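PDB 2DUL: tRNA (guanine(26)-N(2))-dimethyltransferase from Pyrococcus horikoshii, which probably dimethylates the N2 amino group of guanine 26 in a number of tRNAs, with S-adenosyl-L-methionine as the methyl donor. Local coordinates for residues A[71-76]-A[129-134]; A[145-150]-A[205-210]. All coordinates share one frame; numbering follows the deposited sequence.

Contact 1: A[71-76]-A[129-134]; sequences AEEVWL and HRYFHF
Phe132 drives the edge of its ring into the face of the Trp75 indole, its CE2 lying 3.6 Å from Trp75 CD1. The planes stand 87° apart with the phenyl and pyrrole centroids separated by 5.0 Å, a T-shaped pair. This is the tightly packed, buried half of the contact. Tyr131 completes the aromatic cluster: its CD1 sits over the centre of the Phe132 ring, while its CE1 approaches Trp75 NE1 obliquely at 3.8 Å. Beyond the rings lies the more open, polar half, where Glu73 and Tyr131 are only partly buried. Here a single carboxylate oxygen gathers two donors. Tyr131 OH donates to the syn lone pair of Glu73 OE2 over 2.5 Å, and Trp75 NE1 reaches the anti side of Glu73 OE2 over 2.6 Å. The indole bond is almost straight, at 171°, and lies in the ring plane, which should restrain rotation of the indole. Glu73 gets there with an extended chain, CG trans to the backbone N (chi1 -170°). Both donors would be expected to favour a charged carboxylate. Arg128 adds a cation-pi contact to Tyr131. Leu52 and Ile50 of strand 50-53 also touch the cluster. Strands 73-78, 50-53 and 132-137 are neighbours in the parallel part of the sheet of this Rossmann-like class I methyltransferase fold, and the cluster bridges the outer two across strand 50-53.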
loop_
_atom_site.group_PDB
_atom_site.type_symbol
_atom_site.label_atom_id
_atom_site.label_comp_id
_atom_site.label_asym_id
_atom_site.label_seq_id
_atom_site.Cartn_x
_atom_site.Cartn_y
_atom_site.Cartn_z
ATOM N N ALA A 71 9.343 -0.149 -17.388
ATOM C CA ALA A 71 8.045 0.083 -18.021
ATOM C C ALA A 71 8.268 0.565 -19.454
ATOM O O ALA A 71 9.116 1.421 -19.699
ATOM C CB ALA A 71 7.241 1.123 -17.226
ATOM N N GLU A 72 7.511 0.009 -20.397
ATOM C CA GLU A 72 7.638 0.370 -21.809
ATOM C C GLU A 72 6.579 1.362 -22.276
ATOM O O GLU A 72 6.837 2.205 -23.137
ATOM C CB GLU A 72 7.570 -0.895 -22.669
ATOM C CG GLU A 72 8.827 -1.748 -22.590
ATOM C CD GLU A 72 8.670 -3.111 -23.243
ATOM O OE1 GLU A 72 8.046 -3.196 -24.321
ATOM O OE2 GLU A 72 9.186 -4.100 -22.680
ATOM N N GLU A 73 5.381 1.250 -21.714
ATOM C CA GLU A 73 4.279 2.132 -22.068
ATOM C C GLU A 73 3.722 2.684 -20.765
ATOM O O GLU A 73 3.255 1.927 -19.908
ATOM C CB GLU A 73 3.193 1.354 -22.817
ATOM C CG GLU A 73 2.115 2.232 -23.432
ATOM C CD GLU A 73 1.089 1.437 -24.224
ATOM O OE1 GLU A 73 1.462 0.798 -25.234
ATOM O OE2 GLU A 73 -0.095 1.450 -23.834
ATOM N N VAL A 74 3.784 4.002 -20.612
ATOM C CA VAL A 74 3.316 4.647 -19.392
ATOM C C VAL A 74 2.183 5.621 -19.660
ATOM O O VAL A 74 2.320 6.536 -20.472
ATOM C CB VAL A 74 4.467 5.417 -18.697
ATOM C CG1 VAL A 74 3.989 5.980 -17.358
ATOM C CG2 VAL A 74 5.670 4.494 -18.506
ATOM N N TRP A 75 1.063 5.414 -18.974
ATOM C CA TRP A 75 -0.091 6.287 -19.116
ATOM C C TRP A 75 -0.202 7.206 -17.900
ATOM O O TRP A 75 -0.067 6.767 -16.756
ATOM C CB TRP A 75 -1.379 5.468 -19.247
ATOM C CG TRP A 75 -1.498 4.717 -20.538
ATOM C CD1 TRP A 75 -0.627 3.789 -21.029
ATOM C CD2 TRP A 75 -2.566 4.810 -21.488
ATOM N NE1 TRP A 75 -1.087 3.296 -22.225
ATOM C CE2 TRP A 75 -2.275 3.904 -22.530
ATOM C CE3 TRP A 75 -3.742 5.569 -21.559
ATOM C CZ2 TRP A 75 -3.119 3.734 -23.636
ATOM C CZ3 TRP A 75 -4.583 5.402 -22.659
ATOM C CH2 TRP A 75 -4.264 4.488 -23.682
ATOM N N LEU A 76 -0.432 8.483 -18.166
ATOM C CA LEU A 76 -0.596 9.481 -17.119
ATOM C C LEU A 76 -1.992 10.050 -17.310
ATOM O O LEU A 76 -2.358 10.435 -18.420
ATOM C CB LEU A 76 0.434 10.601 -17.266
ATOM C CG LEU A 76 1.918 10.269 -17.097
ATOM C CD1 LEU A 76 2.438 9.597 -18.353
ATOM C CD2 LEU A 76 2.692 11.558 -16.844
ATOM N N HIS A 129 -9.930 -1.998 -20.797
ATOM C CA HIS A 129 -10.300 -3.224 -20.099
ATOM C C HIS A 129 -9.196 -4.278 -20.196
ATOM O O HIS A 129 -8.685 -4.539 -21.286
ATOM C CB HIS A 129 -11.602 -3.757 -20.709
ATOM C CG HIS A 129 -12.161 -4.954 -20.009
ATOM N ND1 HIS A 129 -12.586 -4.922 -18.699
ATOM C CD2 HIS A 129 -12.377 -6.219 -20.444
ATOM C CE1 HIS A 129 -13.039 -6.114 -18.356
ATOM N NE2 HIS A 129 -12.924 -6.919 -19.396
ATOM N N ARG A 130 -8.825 -4.869 -19.058
ATOM C CA ARG A 130 -7.787 -5.905 -19.018
ATOM C C ARG A 130 -6.608 -5.483 -19.888
ATOM O O ARG A 130 -6.196 -6.211 -20.794
ATOM C CB ARG A 130 -8.359 -7.232 -19.533
ATOM C CG ARG A 130 -9.547 -7.744 -18.729
ATOM C CD ARG A 130 -9.145 -8.015 -17.288
ATOM N NE ARG A 130 -10.303 -8.311 -16.452
ATOM C CZ ARG A 130 -10.312 -8.188 -15.132
ATOM N NH1 ARG A 130 -11.412 -8.477 -14.450
ATOM N NH2 ARG A 130 -9.219 -7.769 -14.495
ATOM N N TYR A 131 -6.052 -4.315 -19.586
ATOM C CA TYR A 131 -4.969 -3.761 -20.385
ATOM C C TYR A 131 -3.637 -3.510 -19.684
ATOM O O TYR A 131 -2.579 -3.744 -20.265
ATOM C CB TYR A 131 -5.467 -2.456 -21.012
ATOM C CG TYR A 131 -4.514 -1.810 -21.990
ATOM C CD1 TYR A 131 -3.731 -0.712 -21.617
ATOM C CD2 TYR A 131 -4.403 -2.286 -23.296
ATOM C CE1 TYR A 131 -2.862 -0.106 -22.529
ATOM C CE2 TYR A 131 -3.544 -1.689 -24.212
ATOM C CZ TYR A 131 -2.775 -0.600 -23.823
ATOM O OH TYR A 131 -1.926 -0.009 -24.727
ATOM N N PHE A 132 -3.682 -3.032 -18.445
ATOM C CA PHE A 132 -2.453 -2.718 -17.724
ATOM C C PHE A 132 -1.838 -3.827 -16.884
ATOM O O PHE A 132 -2.542 -4.574 -16.209
ATOM C CB PHE A 132 -2.669 -1.495 -16.820
ATOM C CG PHE A 132 -3.104 -0.264 -17.558
ATOM C CD1 PHE A 132 -4.450 0.081 -17.630
ATOM C CD2 PHE A 132 -2.168 0.532 -18.210
ATOM C CE1 PHE A 132 -4.862 1.204 -18.348
ATOM C CE2 PHE A 132 -2.565 1.657 -18.931
ATOM C CZ PHE A 132 -3.915 1.994 -19.001
ATOM N N HIS A 133 -0.509 -3.911 -16.922
ATOM C CA HIS A 133 0.229 -4.888 -16.130
ATOM C C HIS A 133 0.330 -4.342 -14.707
ATOM O O HIS A 133 0.505 -5.090 -13.750
ATOM C CB HIS A 133 1.634 -5.093 -16.709
ATOM C CG HIS A 133 1.641 -5.747 -18.054
ATOM N ND1 HIS A 133 1.221 -7.046 -18.251
ATOM C CD2 HIS A 133 1.994 -5.277 -19.274
ATOM C CE1 HIS A 133 1.314 -7.348 -19.533
ATOM N NE2 HIS A 133 1.781 -6.292 -20.177
ATOM N N PHE A 134 0.232 -3.022 -14.578
ATOM C CA PHE A 134 0.296 -2.386 -13.268
ATOM C C PHE A 134 -0.477 -1.080 -13.272
ATOM O O PHE A 134 -0.368 -0.284 -14.202
ATOM C CB PHE A 134 1.748 -2.106 -12.852
ATOM C CG PHE A 134 1.875 -1.268 -11.593
ATOM C CD1 PHE A 134 1.407 -1.740 -10.367
ATOM C CD2 PHE A 134 2.443 0.003 -11.641
ATOM C CE1 PHE A 134 1.502 -0.954 -9.204
ATOM C CE2 PHE A 134 2.542 0.796 -10.485
ATOM C CZ PHE A 134 2.071 0.315 -9.267
#

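Contact 2: A[145-150]-A[205-210]; sequences EFLDTA and ARYAAK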
loop_
_atom_site.group_PDB
_atom_site.type_symbol
_atom_site.label_atom_id
_atom_site.label_comp_id
_atom_site.label_asym_id
_atom_site.label_seq_id
_atom_site.Cartn_x
_atom_site.Cartn_y
_atom_site.Cartn_z
ATOM N N GLU A 145 -13.712 4.867 -4.799
ATOM C CA GLU A 145 -14.546 5.198 -5.953
ATOM C C GLU A 145 -13.893 4.728 -7.265
ATOM O O GLU A 145 -14.532 4.738 -8.318
ATOM C CB GLU A 145 -14.810 6.706 -6.011
ATOM C CG GLU A 145 -13.588 7.543 -6.330
ATOM C CD GLU A 145 -13.840 9.036 -6.190
ATOM O OE1 GLU A 145 -14.789 9.537 -6.827
ATOM O OE2 GLU A 145 -13.085 9.702 -5.444
ATOM N N PHE A 146 -12.633 4.294 -7.192
ATOM C CA PHE A 146 -11.899 3.847 -8.380
ATOM C C PHE A 146 -11.488 2.368 -8.367
ATOM O O PHE A 146 -11.048 1.834 -9.389
ATOM C CB PHE A 146 -10.613 4.676 -8.550
ATOM C CG PHE A 146 -10.840 6.164 -8.602
ATOM C CD1 PHE A 146 -11.437 6.756 -9.715
ATOM C CD2 PHE A 146 -10.458 6.973 -7.536
ATOM C CE1 PHE A 146 -11.652 8.133 -9.765
ATOM C CE2 PHE A 146 -10.668 8.356 -7.573
ATOM C CZ PHE A 146 -11.266 8.937 -8.687
ATOM N N LEU A 147 -11.620 1.719 -7.214
ATOM C CA LEU A 147 -11.195 0.332 -7.067
ATOM C C LEU A 147 -11.833 -0.706 -7.981
ATOM O O LEU A 147 -11.126 -1.534 -8.570
ATOM C CB LEU A 147 -11.374 -0.124 -5.618
ATOM C CG LEU A 147 -10.978 -1.584 -5.359
ATOM C CD1 LEU A 147 -9.481 -1.762 -5.594
ATOM C CD2 LEU A 147 -11.339 -1.978 -3.924
ATOM N N ASP A 148 -13.158 -0.684 -8.099
ATOM C CA ASP A 148 -13.819 -1.686 -8.929
ATOM C C ASP A 148 -13.394 -1.608 -10.389
ATOM O O ASP A 148 -13.155 -2.636 -11.032
ATOM C CB ASP A 148 -15.340 -1.571 -8.823
ATOM C CG ASP A 148 -16.047 -2.772 -9.432
ATOM O OD1 ASP A 148 -15.818 -3.898 -8.945
ATOM O OD2 ASP A 148 -16.818 -2.594 -10.395
ATOM N N THR A 149 -13.284 -0.396 -10.918
ATOM C CA THR A 149 -12.880 -0.236 -12.308
ATOM C C THR A 149 -11.415 -0.627 -12.499
ATOM O O THR A 149 -11.053 -1.218 -13.517
ATOM C CB THR A 149 -13.112 1.211 -12.796
ATOM O OG1 THR A 149 -14.481 1.572 -12.563
ATOM C CG2 THR A 149 -12.832 1.325 -14.301
ATOM N N ALA A 150 -10.566 -0.314 -11.522
ATOM C CA ALA A 150 -9.161 -0.683 -11.643
ATOM C C ALA A 150 -9.044 -2.206 -11.710
ATOM O O ALA A 150 -8.187 -2.742 -12.415
ATOM C CB ALA A 150 -8.364 -0.149 -10.456
ATOM N N ALA A 205 -9.461 -7.614 -1.885
ATOM C CA ALA A 205 -9.722 -9.040 -2.069
ATOM C C ALA A 205 -11.209 -9.306 -2.293
ATOM O O ALA A 205 -11.586 -10.097 -3.156
ATOM C CB ALA A 205 -9.227 -9.826 -0.851
ATOM N N ARG A 206 -12.055 -8.652 -1.505
ATOM C CA ARG A 206 -13.496 -8.847 -1.628
ATOM C C ARG A 206 -14.045 -8.328 -2.952
ATOM O O ARG A 206 -14.840 -9.015 -3.586
ATOM C CB ARG A 206 -14.234 -8.205 -0.444
ATOM C CG ARG A 206 -14.109 -9.020 0.853
ATOM C CD ARG A 206 -14.871 -8.385 2.007
ATOM N NE ARG A 206 -14.212 -7.165 2.457
ATOM C CZ ARG A 206 -14.825 -6.170 3.089
ATOM N NH1 ARG A 206 -16.122 -6.245 3.347
ATOM N NH2 ARG A 206 -14.136 -5.098 3.455
ATOM N N TYR A 207 -13.617 -7.142 -3.387
ATOM C CA TYR A 207 -14.096 -6.602 -4.666
ATOM C C TYR A 207 -13.601 -7.424 -5.857
ATOM O O TYR A 207 -14.279 -7.512 -6.888
ATOM C CB TYR A 207 -13.641 -5.153 -4.867
ATOM C CG TYR A 207 -14.598 -4.104 -4.337
ATOM C CD1 TYR A 207 -14.871 -4.006 -2.975
ATOM C CD2 TYR A 207 -15.242 -3.219 -5.206
ATOM C CE1 TYR A 207 -15.768 -3.052 -2.482
ATOM C CE2 TYR A 207 -16.141 -2.264 -4.728
ATOM C CZ TYR A 207 -16.399 -2.187 -3.368
ATOM O OH TYR A 207 -17.292 -1.259 -2.889
ATOM N N ALA A 208 -12.421 -8.018 -5.716
ATOM C CA ALA A 208 -11.827 -8.794 -6.804
ATOM C C ALA A 208 -12.493 -10.142 -7.065
ATOM O O ALA A 208 -12.531 -10.610 -8.208
ATOM C CB ALA A 208 -10.337 -9.012 -6.532
ATOM N N ALA A 209 -13.011 -10.760 -6.010
ATOM C CA ALA A 209 -13.626 -12.083 -6.113
ATOM C C ALA A 209 -14.687 -12.258 -7.191
ATOM O O ALA A 209 -14.721 -13.297 -7.852
ATOM C CB ALA A 209 -14.194 -12.515 -4.737
ATOM N N LYS A 210 -15.548 -11.264 -7.385
ATOM C CA LYS A 210 -16.597 -11.406 -8.393
ATOM C C LYS A 210 -16.090 -11.569 -9.828
ATOM O O LYS A 210 -16.828 -12.024 -10.693
ATOM C CB LYS A 210 -17.597 -10.242 -8.316
ATOM C CG LYS A 210 -17.050 -8.869 -8.673
ATOM C CD LYS A 210 -18.163 -7.832 -8.526
ATOM C CE LYS A 210 -17.656 -6.406 -8.730
ATOM N NZ LYS A 210 -16.682 -6.040 -7.669
#
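Segment 145-150 of helix 144-153 and segment 205-210, which lies at the end of helix 192-209, come closest at Asp148 and Tyr207, whose CA atoms are 6.5 Å apart. The CB of Tyr207 is directed toward segment 145-150, and the root of its ring is met there by two consecutive residues. Leu147 brings its CD2 branch over one face of the ring, 3.9 Å from Tyr207 CG. Asp148 instead lies along the ring edge: its CB is in the ring plane, and its OD1 comes within 3.8 Å of Tyr207 CD2. The same oxygen makes the salt bridge of the contact, with Lys210 NZ 2.6 Å from Asp148 OD1. The ammonium approaches on the syn side, 27° out of the carboxylate plane. Lys210 runs straight as far as CE and then bends at its last torsion (chi4 -64°), which turns NZ back toward its own helix. There NZ also donates to the backbone O of Tyr207 over 2.9 Å, on a lone pair in the carbonyl plane, so two acceptors grip the ammonium. Asp148 is shared further: Tyr211 OH hydrogen-bonds to OD1, and Arg152 forms a salt bridge through OD2. These partners probably stabilise the charged carboxylate. Leu147 is buried, whereas Lys210 is exposed. Met144 and Leu151 of helix 144-153 also touch Tyr207, helix 121-127 packs against Thr149 and Ala150, and helix 237-244 meets Ala205 and Ala209.

How the contacts relate
Contact 1 closes before contact 2 opens along the chain, and the two are joined through strand 132-137, which is followed in the chain by helix 144-153. Their centres are 18 Å apart and their nearest atoms about 6 Å, without touching. Contact 1 links strand 73-78 with the start of strand 132-137, across the intervening strand 50-53, whereas contact 2 pairs helices 144-153 and 192-209. Beyond helix 144-153 the chain goes on to strand 158-164, which lies parallel beside strand 132-137, a beta-alpha-beta crossover. The side chains of Phe132 and Leu147 stand about 10 and 11 Å from that of Ala121, whereas Phe146 of segment 145-150 touches Ala121 and Asp120, both predicted to bind S-adenosyl-L-methionine.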